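Side-chain contacts in coiled-coil and C2 domain-containing protein 1-like (Drosophila melanogaster, PDB 6EI6), which binds phosphatidylinositol monophosphates and regulates the ESCRT pathway in endosomal protein sorting, probably by preventing inappropriate polymerisation of the ESCRT-III protein Shrub: residues I197-G202 against S206-G211; Q218-K223 against V245-R250; H59-A62 against G68-R71. All coordinates share one frame; numbering follows the deposited sequence.

Contacts 1 and 2 belong to the C2 beta-sandwich, while contact 3 joins the two long helices that come before it in the chain. Only contact 2 is buried: it is aliphatic, with no hydrogen bond across it, and sets a loop joining the two sheets against a strand of one of them. Contacts 1 and 3 lie at the surface. The hairpin of contact 1 is held mainly by backbone hydrogen bonds, with a tyrosine face added; contact 3 relies on an imidazole face and a lysine-methionine pair. Centres of contacts 2 and 3 are about 17 Å apart, whereas those of contacts 1 and 3 are about 40 Å apart.

Contact 1 of 3, residues I197-G202 against S206-G211; sequences IYSRGG and SDTLIG
I197 to S199 and T208 to G211 pair as the outer end of an antiparallel hairpin, strands 192-199 and 208-216, at the edge of one sheet of the C2 sandwich. Backbone bonds do most of the holding. I197 N bonds to G211 O at 2.8 Å. I197 O takes I210 N at 2.7 Å and, weakly, G211 N as well, so two successive residues face one: a classic beta bulge. Farther out, S199 and T208 exchange a pair of bonds, S199 N lying 2.7 Å from T208 O.

Apolar contact comes on both faces. Y198 and L209 form a non-hydrogen-bonded pair, and L209 CD1 lies over one face of the tyrosine ring, 4.0 Å from its centroid, in a CH-pi contact displaced toward the rim. The L209 branch gets there because CG stands anti to the backbone N (chi1 -179°). The Y198 ring also meets that of Y141 on strand 140-145, nearly parallel to it. On the other face of the sheet S199 CB meets I210 CD1 at 3.8 Å; I197 and I210 cross at about a right angle, and both reach L232 of strand 225-233.

Polar side-chain contact is sparse. D207 OD1 accepts a weak bond from G201 N at 3.0 Å, while OD2 is bonded to the Y141 hydroxyl, so one carboxylate ties the turn to the neighbouring strand. Replacing Y198 by a serine would probably deprive L209 CD1 of its aromatic face, the Y141 ring of its neighbour and E196 OE1 of the phenol hydroxyl it bonds.

The chemistry implies a hairpin whose register is set chiefly by main-chain bonds, with its side chains fastening it to strand 140-145 and to the opposing sheet.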
# COMPACT_ATOMS: atom_id res chain seq x y z
N ILE A 197 15.54 -14.23 -2.40
CA ILE A 197 15.67 -14.76 -3.75
C ILE A 197 16.87 -15.70 -3.79
O ILE A 197 18.00 -15.32 -3.46
CB ILE A 197 15.80 -13.63 -4.79
CG1 ILE A 197 14.54 -12.77 -4.80
CG2 ILE A 197 16.00 -14.22 -6.16
CD1 ILE A 197 14.58 -11.57 -3.85
N TYR A 198 16.63 -16.96 -4.17
CA TYR A 198 17.67 -17.98 -4.11
C TYR A 198 17.92 -18.58 -5.48
O TYR A 198 16.97 -18.82 -6.24
CB TYR A 198 17.29 -19.10 -3.15
CG TYR A 198 17.52 -18.80 -1.69
CD1 TYR A 198 18.74 -19.07 -1.09
CD2 TYR A 198 16.51 -18.31 -0.89
CE1 TYR A 198 18.95 -18.82 0.26
CE2 TYR A 198 16.71 -18.07 0.45
CZ TYR A 198 17.93 -18.33 1.02
OH TYR A 198 18.11 -18.08 2.36
N SER A 199 19.20 -18.81 -5.80
CA SER A 199 19.56 -19.63 -6.95
C SER A 199 19.66 -21.09 -6.51
O SER A 199 20.11 -21.37 -5.39
CB SER A 199 20.88 -19.18 -7.57
OG SER A 199 21.97 -19.53 -6.73
N ARG A 200 19.22 -22.00 -7.38
CA ARG A 200 19.15 -23.43 -7.04
C ARG A 200 20.48 -24.08 -7.39
O ARG A 200 20.75 -24.39 -8.55
CB ARG A 200 18.00 -24.10 -7.78
CG ARG A 200 17.48 -25.37 -7.13
CD ARG A 200 17.84 -26.61 -7.96
NE ARG A 200 17.34 -26.57 -9.34
CZ ARG A 200 16.19 -27.09 -9.76
NH1 ARG A 200 15.38 -27.72 -8.90
NH2 ARG A 200 15.84 -26.99 -11.05
N GLY A 201 21.31 -24.29 -6.37
CA GLY A 201 22.55 -25.04 -6.57
C GLY A 201 22.24 -26.47 -6.96
O GLY A 201 21.29 -27.08 -6.47
N GLY A 202 23.03 -27.02 -7.87
CA GLY A 202 22.73 -28.32 -8.43
C GLY A 202 23.13 -29.49 -7.55
O GLY A 202 23.13 -29.42 -6.31
N SER A 206 24.78 -26.43 -2.55
CA SER A 206 23.70 -25.75 -1.83
C SER A 206 23.20 -24.51 -2.59
O SER A 206 23.80 -24.04 -3.56
CB SER A 206 24.16 -25.35 -0.43
OG SER A 206 25.41 -24.71 -0.46
N ASP A 207 22.06 -23.98 -2.13
CA ASP A 207 21.44 -22.83 -2.79
C ASP A 207 22.11 -21.53 -2.35
O ASP A 207 22.55 -21.39 -1.21
CB ASP A 207 19.95 -22.75 -2.48
CG ASP A 207 19.18 -23.98 -2.96
OD1 ASP A 207 19.43 -24.47 -4.09
OD2 ASP A 207 18.33 -24.46 -2.17
N THR A 208 22.15 -20.58 -3.28
CA THR A 208 22.79 -19.28 -3.05
C THR A 208 21.74 -18.17 -2.91
O THR A 208 20.87 -18.01 -3.77
CB THR A 208 23.76 -18.95 -4.18
OG1 THR A 208 24.64 -20.07 -4.40
CG2 THR A 208 24.57 -17.72 -3.82
N LEU A 209 21.84 -17.41 -1.82
CA LEU A 209 21.04 -16.21 -1.60
C LEU A 209 21.45 -15.13 -2.59
O LEU A 209 22.49 -14.49 -2.42
CB LEU A 209 21.20 -15.74 -0.16
CG LEU A 209 20.39 -14.51 0.26
CD1 LEU A 209 18.88 -14.71 -0.03
CD2 LEU A 209 20.64 -14.18 1.72
N ILE A 210 20.64 -14.91 -3.62
CA ILE A 210 20.90 -13.86 -4.60
C ILE A 210 20.67 -12.47 -4.02
O ILE A 210 21.43 -11.53 -4.29
CB ILE A 210 20.02 -14.08 -5.83
CG1 ILE A 210 20.33 -15.42 -6.47
CG2 ILE A 210 20.19 -12.94 -6.81
CD1 ILE A 210 19.65 -15.58 -7.78
N GLY A 211 19.59 -12.29 -3.26
CA GLY A 211 19.30 -11.00 -2.65
C GLY A 211 18.02 -11.05 -1.84
O GLY A 211 17.21 -11.97 -1.97

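Contact 2 of 3, residues Q218-K223 against V245-R250; sequences QPLETK and VKIRVR
L220 meets I247 and V249 without any ring or side-chain amide between them; the flat groups that take part are two backbone carbonyls: I247 O, 3.8 Å from L220 CD2, and K223 O, 4.2 Å from V249 CG2. The setting is the C2 beta-sandwich. Residues 218-223 connect strand 208-216 of one sheet to strand 225-233 of the other, and 245-249 is an inner strand of that second sheet.

L220 CG stands beside the backbone N, anti to the carbonyl carbon (chi1 -67°), which carries both methyls to the strand. CD2 comes to V249 CG2 at 4.2 Å, while CD1 goes to I247, the two side chains crossing at about a right angle. I247 turns inward to V193 of the opposite sheet as well as to L120, and L220 also touches I226, so the leucine extends the apolar layer between the sheets. R248, between the two partners, points the other way and forms salt bridges to E121 and D114. On the loop side, K223 N bonds to P219 O at 2.8 Å, closing the turn that carries L220. The tightest touch across the contact is L220 CD1 on I247 CG2, at 3.6 Å.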
# COMPACT_ATOMS: atom_id res chain seq x y z
N GLN A 218 2.88 -1.11 6.27
CA GLN A 218 2.07 -0.01 6.77
C GLN A 218 1.21 0.71 5.73
O GLN A 218 0.15 1.21 6.12
CB GLN A 218 2.96 0.98 7.55
CG GLN A 218 3.45 2.16 6.76
CD GLN A 218 2.46 3.30 6.71
OE1 GLN A 218 1.76 3.57 7.69
NE2 GLN A 218 2.38 3.97 5.55
N PRO A 219 1.58 0.80 4.43
CA PRO A 219 0.61 1.33 3.45
C PRO A 219 -0.75 0.65 3.49
O PRO A 219 -1.74 1.26 3.06
CB PRO A 219 1.30 1.08 2.10
CG PRO A 219 2.74 1.21 2.40
CD PRO A 219 2.91 0.61 3.80
N LEU A 220 -0.83 -0.60 3.96
CA LEU A 220 -2.10 -1.30 4.00
C LEU A 220 -3.01 -0.79 5.12
O LEU A 220 -4.17 -1.23 5.22
CB LEU A 220 -1.88 -2.81 4.13
CG LEU A 220 -1.23 -3.37 2.86
CD1 LEU A 220 -0.97 -4.84 2.99
CD2 LEU A 220 -2.02 -3.08 1.59
N GLU A 221 -2.53 0.15 5.94
CA GLU A 221 -3.39 0.76 6.95
C GLU A 221 -4.47 1.61 6.31
O GLU A 221 -5.62 1.64 6.78
CB GLU A 221 -2.56 1.61 7.90
CG GLU A 221 -1.78 0.81 8.90
CD GLU A 221 -1.19 1.68 9.97
OE1 GLU A 221 -0.87 2.85 9.65
OE2 GLU A 221 -1.06 1.20 11.12
N THR A 222 -4.13 2.31 5.23
CA THR A 222 -5.07 3.16 4.52
C THR A 222 -5.28 2.77 3.07
O THR A 222 -6.17 3.34 2.43
CB THR A 222 -4.65 4.63 4.57
OG1 THR A 222 -3.43 4.80 3.85
CG2 THR A 222 -4.46 5.07 6.01
N LYS A 223 -4.47 1.86 2.52
CA LYS A 223 -4.66 1.35 1.17
C LYS A 223 -4.93 -0.14 1.21
O LYS A 223 -4.71 -0.83 2.22
CB LYS A 223 -3.45 1.64 0.28
CG LYS A 223 -3.38 3.07 -0.16
CD LYS A 223 -2.35 3.25 -1.25
CE LYS A 223 -1.31 4.24 -0.83
NZ LYS A 223 -0.85 3.83 0.53
N VAL A 245 6.23 -7.42 -6.70
CA VAL A 245 5.48 -8.06 -5.64
C VAL A 245 4.18 -7.29 -5.40
O VAL A 245 4.11 -6.07 -5.57
CB VAL A 245 6.38 -8.13 -4.39
CG1 VAL A 245 5.58 -8.13 -3.12
CG2 VAL A 245 7.29 -9.34 -4.47
N LYS A 246 3.13 -8.01 -5.00
CA LYS A 246 1.87 -7.42 -4.56
C LYS A 246 1.55 -7.89 -3.14
O LYS A 246 1.81 -9.05 -2.80
CB LYS A 246 0.72 -7.79 -5.48
CG LYS A 246 0.91 -7.39 -6.93
CD LYS A 246 -0.21 -8.01 -7.75
CE LYS A 246 -0.37 -7.29 -9.07
NZ LYS A 246 -1.46 -7.91 -9.86
N ILE A 247 0.98 -7.01 -2.32
CA ILE A 247 0.40 -7.40 -1.04
C ILE A 247 -1.00 -6.82 -0.96
O ILE A 247 -1.18 -5.60 -1.11
CB ILE A 247 1.25 -6.94 0.15
CG1 ILE A 247 2.73 -7.25 -0.11
CG2 ILE A 247 0.76 -7.63 1.42
CD1 ILE A 247 3.61 -6.83 1.03
N ARG A 248 -1.98 -7.68 -0.74
CA ARG A 248 -3.37 -7.28 -0.92
C ARG A 248 -4.20 -7.69 0.28
O ARG A 248 -4.05 -8.80 0.80
CB ARG A 248 -3.95 -7.90 -2.18
CG ARG A 248 -3.12 -7.62 -3.41
CD ARG A 248 -3.69 -8.34 -4.62
NE ARG A 248 -5.03 -7.86 -4.97
CZ ARG A 248 -6.15 -8.57 -4.79
NH1 ARG A 248 -6.10 -9.79 -4.27
NH2 ARG A 248 -7.32 -8.05 -5.15
N VAL A 249 -5.10 -6.80 0.70
CA VAL A 249 -6.11 -7.12 1.71
C VAL A 249 -7.48 -6.74 1.17
O VAL A 249 -7.60 -6.03 0.16
CB VAL A 249 -5.83 -6.41 3.05
CG1 VAL A 249 -4.62 -7.03 3.70
CG2 VAL A 249 -5.62 -4.92 2.80
N ARG A 250 -8.52 -7.27 1.82
CA ARG A 250 -9.88 -6.95 1.42
C ARG A 250 -10.21 -5.48 1.69
O ARG A 250 -10.89 -4.84 0.89
CB ARG A 250 -10.88 -7.85 2.15
CG ARG A 250 -12.15 -7.13 2.55
CD ARG A 250 -13.37 -8.04 2.63
NE ARG A 250 -13.95 -8.24 1.30
CZ ARG A 250 -15.12 -8.83 1.08
NH1 ARG A 250 -15.83 -9.28 2.10
NH2 ARG A 250 -15.57 -8.98 -0.16

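Contact 3 of 3, residues H59-A62 against G68-R71; sequences HHKA and GMNR
H60 swings its imidazole toward G68 with CG anti to its own carbonyl carbon (chi1 -72°), while M69 sends CG the other way, anti to the backbone N (chi1 -171°), and lies stretched out along K61. The setting is a helical hairpin: helix 34-62 leads through a short turn into helix 66-91.

G68 is where the imidazole lies against backbone. Its CA sits over one face of the H60 ring, 4.1 Å from the ring centroid, a CH-pi contact displaced toward the rim. A CB on G68 would fall 2.8 Å from H60 CG, a clash, so the imidazole can lie against the bare backbone because this residue has no side chain. H60 CB continues the contact along the helix, reaching M69 N at 3.6 Å. The H60 ring also meets F72, one turn further along helix 66-91, their planes about 30° apart. D65 OD1, in the turn, accepts a hydrogen bond from G68 N near the start of that helix.

Beside this, K61 and M69 lie side by side and point the same way. The thioether stays against the aliphatic part of the lysine: M69 SD is 3.8 Å from K61 CB. Beyond CD the end of the lysine chain leads away from the second helix. No hydrogen bond spans the two segments, so the join is one of van der Waals and CH-pi packing near the surface. H59, the residue before, instead bonds through ND1 to E225 OE1, linking this helix end to the C2 domain. At the outer end of the packed pair, M69 CE rests 3.5 Å from K61 CD.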
# COMPACT_ATOMS: atom_id res chain seq x y z
N HIS A 59 -6.72 2.76 -6.78
CA HIS A 59 -7.23 1.40 -6.70
C HIS A 59 -8.08 1.05 -7.92
O HIS A 59 -7.93 -0.04 -8.49
CB HIS A 59 -8.03 1.19 -5.43
CG HIS A 59 -8.73 -0.13 -5.39
ND1 HIS A 59 -8.10 -1.28 -4.98
CD2 HIS A 59 -9.99 -0.48 -5.74
CE1 HIS A 59 -8.95 -2.29 -5.06
NE2 HIS A 59 -10.10 -1.83 -5.52
N HIS A 60 -8.97 1.96 -8.33
CA HIS A 60 -9.82 1.67 -9.49
C HIS A 60 -9.00 1.60 -10.77
O HIS A 60 -9.33 0.80 -11.66
CB HIS A 60 -10.93 2.72 -9.60
CG HIS A 60 -11.97 2.57 -8.54
ND1 HIS A 60 -12.62 1.38 -8.29
CD2 HIS A 60 -12.46 3.45 -7.63
CE1 HIS A 60 -13.46 1.53 -7.29
NE2 HIS A 60 -13.38 2.78 -6.87
N LYS A 61 -7.94 2.41 -10.89
CA LYS A 61 -7.07 2.34 -12.05
C LYS A 61 -6.38 0.99 -12.15
O LYS A 61 -6.39 0.34 -13.20
CB LYS A 61 -6.03 3.46 -12.00
CG LYS A 61 -4.91 3.25 -12.97
CD LYS A 61 -4.21 4.55 -13.27
CE LYS A 61 -2.72 4.45 -12.98
NZ LYS A 61 -1.95 5.52 -13.70
N ALA A 62 -5.78 0.55 -11.04
CA ALA A 62 -5.12 -0.75 -11.01
C ALA A 62 -6.06 -1.90 -11.33
O ALA A 62 -5.60 -2.97 -11.72
CB ALA A 62 -4.48 -0.99 -9.65
N GLY A 68 -15.02 4.06 -12.12
CA GLY A 68 -14.61 4.43 -10.78
C GLY A 68 -13.42 5.37 -10.77
O GLY A 68 -13.33 6.28 -9.94
N MET A 69 -12.52 5.20 -11.74
CA MET A 69 -11.29 5.97 -11.75
C MET A 69 -11.57 7.44 -12.03
O MET A 69 -11.18 8.33 -11.26
CB MET A 69 -10.33 5.38 -12.77
CG MET A 69 -8.96 5.96 -12.73
SD MET A 69 -8.11 5.68 -14.29
CE MET A 69 -6.76 6.86 -14.09
N ASN A 70 -12.25 7.73 -13.15
CA ASN A 70 -12.68 9.09 -13.44
C ASN A 70 -13.55 9.65 -12.33
O ASN A 70 -13.51 10.85 -12.05
CB ASN A 70 -13.45 9.13 -14.76
CG ASN A 70 -12.69 8.52 -15.89
OD1 ASN A 70 -13.18 7.60 -16.54
ND2 ASN A 70 -11.48 9.01 -16.13
N ARG A 71 -14.39 8.79 -11.72
CA ARG A 71 -15.26 9.25 -10.66
C ARG A 71 -14.46 9.89 -9.53
O ARG A 71 -14.71 11.03 -9.13
CB ARG A 71 -16.11 8.09 -10.14
CG ARG A 71 -17.30 8.56 -9.37
CD ARG A 71 -18.14 7.43 -8.79
NE ARG A 71 -18.58 7.83 -7.46
CZ ARG A 71 -18.78 6.99 -6.45
NH1 ARG A 71 -18.60 5.68 -6.64
NH2 ARG A 71 -19.15 7.45 -5.26